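Local coordinates for protein arginine kinase (Anthopleura japonica, PDB 4RF6) that catalyses the reversible transfer of a phosphate group from ATP to L-arginine and carries two phosphagen kinase units in tandem in one chain, at residues 130-135 and 244-249. Sequence-based numbering, arbitrary orientation.
Sequences TRIRVA and SDIGSV
Thr-130 OG1 lies against the backbone of Ser-244, 3.6 Å from Ser-244 CA, just where the chain enters an inverse gamma turn centred on Asp-245, closed by a 2.7 Å bond from Ile-246 N to Ser-244 O. This is the antiparallel sheet of the phosphagen kinase catalytic domain, where strand 127-136 pairs with strand 235-242 and the chain leaving that neighbour turns back as helix 246-264, packed on one sheet face. Thr-130 has OG1 beside the backbone N (chi1 -64°), which leaves Thr-130 CG2 anti to that N and 3.7 Å from Ile-246 CB, against the first turn of the helix; the two side chains cross at about a right angle. The Thr-130 hydroxyl hydrogen-bonds to the carbonyl O of Gly-243, so the buried polar atom is satisfied just ahead of the helix. Two residues along, Ile-132 comes down on the same face; its CD1 lies 3.7 Å from Ile-246 CG1 and also touches Val-249 CG1. Val-249 spreads its branches over both strand residues, its CG2 lying 4.0 Å from Thr-130 CG2. Further down the helix, Phe-250 and Leu-253 continue the apolar cover of Ile-132. Thr-130 through Arg-133 belong to the predicted ATP-binding segment; the helix lies on the sheet face opposite Arg-131 and Arg-133, which probably face the nucleotide. At the helix start, Asp-245 is the N-cap: its OD1 accepts from Ser-248 N at 3.2 Å, approached from well above the carboxylate plane. Ser-244 OG is hydrogen-bonded to Asp-119 OD1 and to the backbone N of Asp-121. The Ile-132 and Val-249 side chains meet at a slant, Ile-132 CG1 resting 3.8 Å from Val-249 CG1.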
loop_
_atom_site.group_PDB
_atom_site.type_symbol
_atom_site.label_atom_id
_atom_site.label_comp_id
_atom_site.label_asym_id
_atom_site.label_seq_id
_atom_site.Cartn_x
_atom_site.Cartn_y
_atom_site.Cartn_z
ATOM N N THR A 130 0.264 8.908 -1.472
ATOM C CA THR A 130 0.649 10.234 -1.924
ATOM C C THR A 130 1.298 10.102 -3.301
ATOM O O THR A 130 2.073 9.167 -3.538
ATOM C CB THR A 130 1.630 10.879 -0.927
ATOM O OG1 THR A 130 0.972 11.070 0.334
ATOM C CG2 THR A 130 2.128 12.226 -1.441
ATOM N N ARG A 131 0.972 11.021 -4.206
ATOM C CA ARG A 131 1.423 10.933 -5.594
ATOM C C ARG A 131 1.617 12.330 -6.169
ATOM O O ARG A 131 0.762 13.201 -5.993
ATOM C CB ARG A 131 0.382 10.167 -6.428
ATOM C CG ARG A 131 0.722 9.979 -7.900
ATOM C CD ARG A 131 -0.402 9.214 -8.603
ATOM N NE ARG A 131 -0.151 8.983 -10.028
ATOM C CZ ARG A 131 -0.465 9.836 -11.004
ATOM N NH1 ARG A 131 -0.200 9.522 -12.261
ATOM N NH2 ARG A 131 -1.035 11.002 -10.731
ATOM N N ILE A 132 2.748 12.554 -6.834
ATOM C CA ILE A 132 2.969 13.813 -7.535
ATOM C C ILE A 132 3.482 13.534 -8.943
ATOM O O ILE A 132 4.438 12.775 -9.140
ATOM C CB ILE A 132 3.938 14.757 -6.789
ATOM C CG1 ILE A 132 3.507 14.936 -5.331
ATOM C CG2 ILE A 132 3.995 16.109 -7.488
ATOM C CD1 ILE A 132 4.417 15.848 -4.519
ATOM N N ARG A 133 2.822 14.145 -9.918
ATOM C CA ARG A 133 3.139 13.944 -11.325
ATOM C C ARG A 133 3.371 15.287 -11.996
ATOM O O ARG A 133 2.677 16.249 -11.697
ATOM C CB ARG A 133 1.972 13.235 -12.005
ATOM C CG ARG A 133 2.065 13.149 -13.517
ATOM C CD ARG A 133 0.736 13.528 -14.151
ATOM N NE ARG A 133 0.751 14.874 -14.720
ATOM C CZ ARG A 133 -0.339 15.573 -15.027
ATOM N NH1 ARG A 133 -0.221 16.786 -15.546
ATOM N NH2 ARG A 133 -1.543 15.066 -14.807
ATOM N N VAL A 134 4.357 15.353 -12.891
ATOM C CA VAL A 134 4.571 16.540 -13.712
ATOM C C VAL A 134 4.796 16.135 -15.165
ATOM O O VAL A 134 5.371 15.082 -15.451
ATOM C CB VAL A 134 5.755 17.416 -13.232
ATOM C CG1 VAL A 134 5.416 18.115 -11.919
ATOM C CG2 VAL A 134 7.019 16.577 -13.095
ATOM N N ALA A 135 4.317 16.976 -16.075
ATOM C CA ALA A 135 4.552 16.794 -17.500
ATOM C C ALA A 135 5.636 17.774 -17.931
ATOM O O ALA A 135 5.637 18.924 -17.494
ATOM C CB ALA A 135 3.281 17.052 -18.274
ATOM N N SER A 244 1.942 9.108 3.866
ATOM C CA SER A 244 1.619 10.533 3.863
ATOM C C SER A 244 2.783 11.462 3.515
ATOM O O SER A 244 2.601 12.677 3.429
ATOM C CB SER A 244 1.105 10.917 5.253
ATOM O OG SER A 244 2.052 10.547 6.246
ATOM N N ASP A 245 3.980 10.907 3.343
ATOM C CA ASP A 245 5.189 11.730 3.291
ATOM C C ASP A 245 5.359 12.496 1.971
ATOM O O ASP A 245 6.263 12.209 1.186
ATOM C CB ASP A 245 6.418 10.859 3.578
ATOM C CG ASP A 245 7.607 11.664 4.060
ATOM O OD1 ASP A 245 7.597 12.905 3.904
ATOM O OD2 ASP A 245 8.557 11.044 4.582
ATOM N N ILE A 246 4.500 13.483 1.738
ATOM C CA ILE A 246 4.553 14.255 0.501
ATOM C C ILE A 246 5.876 15.019 0.360
ATOM O O ILE A 246 6.319 15.304 -0.757
ATOM C CB ILE A 246 3.329 15.209 0.362
ATOM C CG1 ILE A 246 3.291 15.840 -1.034
ATOM C CG2 ILE A 246 3.337 16.278 1.438
ATOM C CD1 ILE A 246 2.060 16.682 -1.298
ATOM N N GLY A 247 6.508 15.333 1.490
ATOM C CA GLY A 247 7.808 15.985 1.472
ATOM C C GLY A 247 8.853 15.126 0.782
ATOM O O GLY A 247 9.581 15.586 -0.106
ATOM N N SER A 248 8.918 13.862 1.184
ATOM C CA SER A 248 9.855 12.915 0.579
ATOM C C SER A 248 9.526 12.630 -0.889
ATOM O O SER A 248 10.426 12.472 -1.716
ATOM C CB SER A 248 9.881 11.615 1.381
ATOM O OG SER A 248 10.574 10.600 0.683
ATOM N N VAL A 249 8.234 12.559 -1.205
ATOM C CA VAL A 249 7.781 12.313 -2.574
ATOM C C VAL A 249 8.203 13.449 -3.514
ATOM O O VAL A 249 8.661 13.209 -4.633
ATOM C CB VAL A 249 6.252 12.139 -2.640
ATOM C CG1 VAL A 249 5.760 12.182 -4.088
ATOM C CG2 VAL A 249 5.818 10.842 -1.971
#